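Local coordinates for DNA repair protein RECN (Deinococcus radiodurans, PDB 4ABY) that probably binds and hydrolyses ATP through its SMC-like head domain and may take part in recombinational repair of double-strand DNA breaks, at residues E97-V102 and R120-G125; D115-R120 and R139-W144. All coordinates share one frame; numbering follows the deposited sequence.

Contact 1 (E97-V102 and R120-G125); sequences EKELLV and RLSSAG
The beta hairpin formed by strands 99-105 and 116-122, within the antiparallel sheet of the RecN head domain, brings Glu-99, Leu-100 and Leu-101 against Ser-122, Leu-121 and Arg-120. The short strand axes run in nearly opposite directions, 4.7 Å apart at closest approach. Leu-100 and Leu-121 form the hydrogen-bonded pair: Leu-100 N donates to Leu-121 O at 2.9 Å, and Leu-121 N returns a bond to Leu-100 O at 3.1 Å. Two residues further toward the open end of the hairpin, beyond the non-hydrogen-bonded pair Glu-99/Ser-122, Ser-123 N reaches Lys-98 O at 2.7 Å, a single further backbone bond just past the strand ends. There the chain leaves the sheet through a type I turn from Ser-122 to Gly-125, and Ser-122 OG accepts from Ala-124 N in an ST turn.

The two faces differ in chemistry. On the face of Glu-99, Leu-101 and Arg-120, Glu-99 lies diagonal to Arg-120, its chain extended beyond CG. Arg-120 bends at chi3 (74°), which turns NH1 back to Glu-99 OE1 at 2.9 Å in a salt bridge. OE1 lies at the guanidinium edge, near its plane, with the carboxylate plane turned 40° from it; the hydrogen bond is weak, with 117° at the hydrogen. With an alanine here in place of Glu-99, the Arg-120 guanidinium is likely to lose its carboxylate mate and be freer to turn. Arg-46 on strand 42-48 is a longer, weak ion partner of the same carboxylate. Leu-101 CD1 lies 4.2 Å from Arg-120 CB. On the other face Leu-100 and Leu-121 lie side by side, CG of Leu-100 packing on CB of Leu-121 at 3.9 Å, and both also touch Leu-82. This is an antiparallel hairpin of the SMC-like ATPase head, its leucine face packed on helix 69-83.

Contact 2 (D115-R120 and R139-W144); sequences DSASRR and RELQEW
Ala-117 of strand 116-122 meets Leu-141 and Trp-144 of helix 138-145, which crosses the strand at -139° with the short axes 10.0 Å apart. The tight part centres on the alanine methyl: its CB lies 3.6 Å from Trp-144 CZ3, approaching the indole obliquely, and 3.9 Å from Leu-141 CD1, so one small side chain fits between a branched and an aromatic one, about a helical turn apart. With CG anti to the backbone N (chi1 -179°), Trp-144 extends its six-membered ring to the strand, and its indole also meets Trp-106 edge-to-face. Leu-141 sends its other methyl, CD2, to Ser-118 O and to Arg-119 NH1, the latter at 3.9 Å. CD2 approaches that guanidinium obliquely; NH2 bonds Gly-86 O and NH1 weakly bonds Leu-82 O. Leu-131 of strand 127-131 touches both Leu-141 and Trp-144, extending the apolar packing to the neighbouring strand.

The contact thins toward Asp-115, an exposed residue whose CB approaches the edge of the indole at CZ2, 4.0 Å away. No hydrogen bond or salt bridge joins the two segments: their direct contact is van der Waals packing, mostly apolar, and carries no directional bond, while the polar end of Arg-119 is held by backbone carbonyls.

How the contacts relate
Contacts 1 and 2 lie on successive parts of strand 116-122 and share Arg-120, whose side chain serves contact 1 alone. They are about 16 Å apart, centre to centre, and the hairpin pairing continues between them: Val-102 N lies 2.9 Å from Arg-119 O, a probable hydrogen bond, while Leu-100 CD1 packs 4.1 Å from the same Arg-119 O. Contact 1 pairs the strand with a sheet neighbour, whereas contact 2 packs a helix against the strand's earlier residues. Relative to the predicted ATP site, contact 1 is near, with the Leu-100 side chain about 9 Å from that of Ser-74; contact 2 lies away from it.

Contact 1 (E97-V102 and R120-G125)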
loop_
_atom_site.group_PDB
_atom_site.type_symbol
_atom_site.label_atom_id
_atom_site.label_comp_id
_atom_site.label_asym_id
_atom_site.label_seq_id
_atom_site.Cartn_x
_atom_site.Cartn_y
_atom_site.Cartn_z
ATOM N N GLU A 97 30.674 1.982 -2.017
ATOM C CA GLU A 97 30.360 2.182 -3.427
ATOM C C GLU A 97 30.005 3.631 -3.740
ATOM O O GLU A 97 29.656 4.404 -2.848
ATOM C CB GLU A 97 29.242 1.240 -3.881
ATOM C CG GLU A 97 29.580 -0.244 -3.762
ATOM C CD GLU A 97 30.656 -0.696 -4.739
ATOM O OE1 GLU A 97 30.730 -0.134 -5.854
ATOM O OE2 GLU A 97 31.419 -1.625 -4.391
ATOM N N LYS A 98 30.102 3.989 -5.016
ATOM C CA LYS A 98 29.937 5.372 -5.443
ATOM C C LYS A 98 28.499 5.672 -5.839
ATOM O O LYS A 98 28.045 6.809 -5.719
ATOM C CB LYS A 98 30.883 5.692 -6.606
ATOM C CG LYS A 98 30.898 4.627 -7.703
ATOM C CD LYS A 98 31.703 5.065 -8.929
ATOM C CE LYS A 98 31.935 3.901 -9.884
ATOM N NZ LYS A 98 32.784 2.841 -9.270
ATOM N N GLU A 99 27.783 4.658 -6.312
ATOM C CA GLU A 99 26.404 4.867 -6.731
ATOM C C GLU A 99 25.606 3.578 -6.857
ATOM O O GLU A 99 26.154 2.523 -7.165
ATOM C CB GLU A 99 26.363 5.625 -8.052
ATOM C CG GLU A 99 26.759 4.803 -9.253
ATOM C CD GLU A 99 26.702 5.614 -10.525
ATOM O OE1 GLU A 99 27.018 6.822 -10.465
ATOM O OE2 GLU A 99 26.337 5.053 -11.581
ATOM N N LEU A 100 24.304 3.680 -6.617
ATOM C CA LEU A 100 23.414 2.534 -6.718
ATOM C C LEU A 100 22.422 2.711 -7.858
ATOM O O LEU A 100 22.195 3.822 -8.329
ATOM C CB LEU A 100 22.672 2.295 -5.397
ATOM C CG LEU A 100 21.599 3.267 -4.902
ATOM C CD1 LEU A 100 20.330 3.189 -5.731
ATOM C CD2 LEU A 100 21.282 2.953 -3.456
ATOM N N LEU A 101 21.828 1.604 -8.286
ATOM C CA LEU A 101 20.874 1.621 -9.380
ATOM C C LEU A 101 19.759 0.630 -9.106
ATOM O O LEU A 101 20.014 -0.491 -8.679
ATOM C CB LEU A 101 21.571 1.250 -10.689
ATOM C CG LEU A 101 20.652 1.008 -11.885
ATOM C CD1 LEU A 101 20.315 2.320 -12.565
ATOM C CD2 LEU A 101 21.313 0.056 -12.854
ATOM N N VAL A 102 18.524 1.041 -9.359
ATOM C CA VAL A 102 17.382 0.154 -9.192
ATOM C C VAL A 102 16.526 0.139 -10.446
ATOM O O VAL A 102 15.868 1.123 -10.761
ATOM C CB VAL A 102 16.506 0.588 -8.015
ATOM C CG1 VAL A 102 15.346 -0.375 -7.844
ATOM C CG2 VAL A 102 17.333 0.668 -6.741
ATOM N N ARG A 120 18.558 5.975 -9.936
ATOM C CA ARG A 120 19.993 5.920 -9.667
ATOM C C ARG A 120 20.371 6.977 -8.648
ATOM O O ARG A 120 20.061 8.150 -8.821
ATOM C CB ARG A 120 20.795 6.153 -10.949
ATOM C CG ARG A 120 22.301 6.144 -10.745
ATOM C CD ARG A 120 23.051 6.456 -12.035
ATOM N NE ARG A 120 22.967 7.872 -12.389
ATOM C CZ ARG A 120 23.798 8.808 -11.935
ATOM N NH1 ARG A 120 24.784 8.481 -11.108
ATOM N NH2 ARG A 120 23.647 10.075 -12.305
ATOM N N LEU A 121 21.038 6.563 -7.578
ATOM C CA LEU A 121 21.527 7.512 -6.592
ATOM C C LEU A 121 23.040 7.579 -6.649
ATOM O O LEU A 121 23.714 6.555 -6.683
ATOM C CB LEU A 121 21.071 7.124 -5.192
ATOM C CG LEU A 121 19.584 7.310 -4.918
ATOM C CD1 LEU A 121 19.300 7.012 -3.461
ATOM C CD2 LEU A 121 19.156 8.721 -5.273
ATOM N N SER A 122 23.571 8.792 -6.668
ATOM C CA SER A 122 25.006 8.978 -6.772
ATOM C C SER A 122 25.560 9.555 -5.483
ATOM O O SER A 122 24.983 10.475 -4.908
ATOM C CB SER A 122 25.336 9.895 -7.945
ATOM O OG SER A 122 26.727 10.139 -8.017
ATOM N N SER A 123 26.679 9.003 -5.029
ATOM C CA SER A 123 27.328 9.473 -3.812
ATOM C C SER A 123 27.811 10.907 -3.988
ATOM O O SER A 123 28.111 11.597 -3.014
ATOM C CB SER A 123 28.503 8.565 -3.447
ATOM O OG SER A 123 29.191 9.052 -2.310
ATOM N N ALA A 124 27.810 11.374 -5.215
ATOM C CA ALA A 124 28.154 12.743 -5.507
ATOM C C ALA A 124 27.135 13.660 -4.871
ATOM O O ALA A 124 27.471 14.729 -4.395
ATOM C CB ALA A 124 28.194 12.968 -6.975
ATOM N N GLY A 125 25.879 13.236 -4.877
ATOM C CA GLY A 125 24.768 14.027 -4.377
ATOM C C GLY A 125 23.614 14.129 -5.358
ATOM O O GLY A 125 22.562 14.635 -5.026
#

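Contact 2 (D115-R120 and R139-W144)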
loop_
_atom_site.group_PDB
_atom_site.type_symbol
_atom_site.label_atom_id
_atom_site.label_comp_id
_atom_site.label_asym_id
_atom_site.label_seq_id
_atom_site.Cartn_x
_atom_site.Cartn_y
_atom_site.Cartn_z
ATOM N N ASP A 115 7.803 -2.292 -20.326
ATOM C CA ASP A 115 7.886 -1.112 -19.470
ATOM C C ASP A 115 8.906 -1.274 -18.353
ATOM O O ASP A 115 8.915 -2.279 -17.643
ATOM C CB ASP A 115 6.519 -0.784 -18.867
ATOM C CG ASP A 115 5.504 -0.393 -19.915
ATOM O OD1 ASP A 115 5.021 -1.292 -20.633
ATOM O OD2 ASP A 115 5.196 0.812 -20.026
ATOM N N SER A 116 9.758 -0.270 -18.194
ATOM C CA SER A 116 10.735 -0.261 -17.119
ATOM C C SER A 116 10.764 1.098 -16.424
ATOM O O SER A 116 10.334 2.108 -16.981
ATOM C CB SER A 116 12.128 -0.625 -17.653
ATOM O OG SER A 116 12.598 0.326 -18.599
ATOM N N ALA A 117 11.254 1.105 -15.192
ATOM C CA ALA A 117 11.497 2.335 -14.458
ATOM C C ALA A 117 12.797 2.139 -13.699
ATOM O O ALA A 117 13.131 1.019 -13.316
ATOM C CB ALA A 117 10.356 2.621 -13.499
ATOM N N SER A 118 13.544 3.213 -13.493
ATOM C CA SER A 118 14.788 3.095 -12.752
ATOM C C SER A 118 15.060 4.315 -11.888
ATOM O O SER A 118 14.558 5.409 -12.151
ATOM C CB SER A 118 15.964 2.844 -13.695
ATOM O OG SER A 118 16.508 4.061 -14.166
ATOM N N ARG A 119 15.860 4.104 -10.850
ATOM C CA ARG A 119 16.269 5.166 -9.952
ATOM C C ARG A 119 17.744 4.967 -9.639
ATOM O O ARG A 119 18.138 3.908 -9.161
ATOM C CB ARG A 119 15.434 5.114 -8.674
ATOM C CG ARG A 119 15.704 6.233 -7.684
ATOM C CD ARG A 119 15.290 7.584 -8.231
ATOM N NE ARG A 119 15.247 8.588 -7.174
ATOM C CZ ARG A 119 14.189 8.801 -6.400
ATOM N NH1 ARG A 119 13.085 8.085 -6.571
ATOM N NH2 ARG A 119 14.227 9.732 -5.456
ATOM N N ARG A 120 18.558 5.975 -9.936
ATOM C CA ARG A 120 19.993 5.920 -9.667
ATOM C C ARG A 120 20.371 6.977 -8.648
ATOM O O ARG A 120 20.061 8.150 -8.821
ATOM C CB ARG A 120 20.795 6.153 -10.949
ATOM C CG ARG A 120 22.301 6.144 -10.745
ATOM C CD ARG A 120 23.051 6.456 -12.035
ATOM N NE ARG A 120 22.967 7.872 -12.389
ATOM C CZ ARG A 120 23.798 8.808 -11.935
ATOM N NH1 ARG A 120 24.784 8.481 -11.108
ATOM N NH2 ARG A 120 23.647 10.075 -12.305
ATOM N N ARG A 139 9.197 13.594 -10.213
ATOM C CA ARG A 139 7.757 13.798 -10.129
ATOM C C ARG A 139 7.007 12.902 -11.123
ATOM O O ARG A 139 5.927 12.392 -10.822
ATOM C CB ARG A 139 7.428 15.274 -10.368
ATOM C CG ARG A 139 6.137 15.764 -9.727
ATOM C CD ARG A 139 5.077 16.021 -10.779
ATOM N NE ARG A 139 5.618 16.761 -11.915
ATOM C CZ ARG A 139 5.125 16.704 -13.150
ATOM N NH1 ARG A 139 4.076 15.934 -13.412
ATOM N NH2 ARG A 139 5.684 17.410 -14.124
ATOM N N GLU A 140 7.591 12.705 -12.303
ATOM C CA GLU A 140 6.982 11.872 -13.340
ATOM C C GLU A 140 7.147 10.389 -13.039
ATOM O O GLU A 140 6.285 9.576 -13.382
ATOM C CB GLU A 140 7.573 12.200 -14.710
ATOM C CG GLU A 140 7.443 13.661 -15.088
ATOM C CD GLU A 140 7.982 13.958 -16.467
ATOM O OE1 GLU A 140 7.388 13.487 -17.460
ATOM O OE2 GLU A 140 9.002 14.669 -16.556
ATOM N N LEU A 141 8.266 10.040 -12.409
ATOM C CA LEU A 141 8.489 8.679 -11.947
ATOM C C LEU A 141 7.414 8.324 -10.935
ATOM O O LEU A 141 6.862 7.228 -10.960
ATOM C CB LEU A 141 9.873 8.553 -11.306
ATOM C CG LEU A 141 10.306 7.188 -10.763
ATOM C CD1 LEU A 141 10.269 6.135 -11.853
ATOM C CD2 LEU A 141 11.691 7.281 -10.162
ATOM N N GLN A 142 7.115 9.269 -10.050
ATOM C CA GLN A 142 6.098 9.070 -9.026
ATOM C C GLN A 142 4.729 8.833 -9.634
ATOM O O GLN A 142 4.033 7.889 -9.269
ATOM C CB GLN A 142 6.029 10.286 -8.113
ATOM C CG GLN A 142 7.246 10.478 -7.262
ATOM C CD GLN A 142 7.198 11.772 -6.496
ATOM O OE1 GLN A 142 8.108 12.084 -5.729
ATOM N NE2 GLN A 142 6.130 12.540 -6.697
ATOM N N GLU A 143 4.341 9.704 -10.557
ATOM C CA GLU A 143 3.026 9.614 -11.176
ATOM C C GLU A 143 2.868 8.315 -11.950
ATOM O O GLU A 143 1.779 7.743 -11.997
ATOM C CB GLU A 143 2.776 10.816 -12.088
ATOM C CG GLU A 143 2.832 12.150 -11.353
ATOM C CD GLU A 143 2.623 13.339 -12.267
ATOM O OE1 GLU A 143 2.822 13.191 -13.493
ATOM O OE2 GLU A 143 2.265 14.422 -11.757
ATOM N N TRP A 144 3.960 7.847 -12.548
ATOM C CA TRP A 144 3.918 6.627 -13.339
ATOM C C TRP A 144 3.938 5.389 -12.459
ATOM O O TRP A 144 3.128 4.483 -12.633
ATOM C CB TRP A 144 5.072 6.579 -14.342
ATOM C CG TRP A 144 5.044 5.344 -15.194
ATOM C CD1 TRP A 144 4.448 5.203 -16.413
ATOM C CD2 TRP A 144 5.619 4.072 -14.879
ATOM N NE1 TRP A 144 4.623 3.925 -16.879
ATOM C CE2 TRP A 144 5.339 3.210 -15.957
ATOM C CE3 TRP A 144 6.349 3.581 -13.792
ATOM C CZ2 TRP A 144 5.763 1.883 -15.980
ATOM C CZ3 TRP A 144 6.768 2.262 -13.815
ATOM C CH2 TRP A 144 6.474 1.428 -14.901
#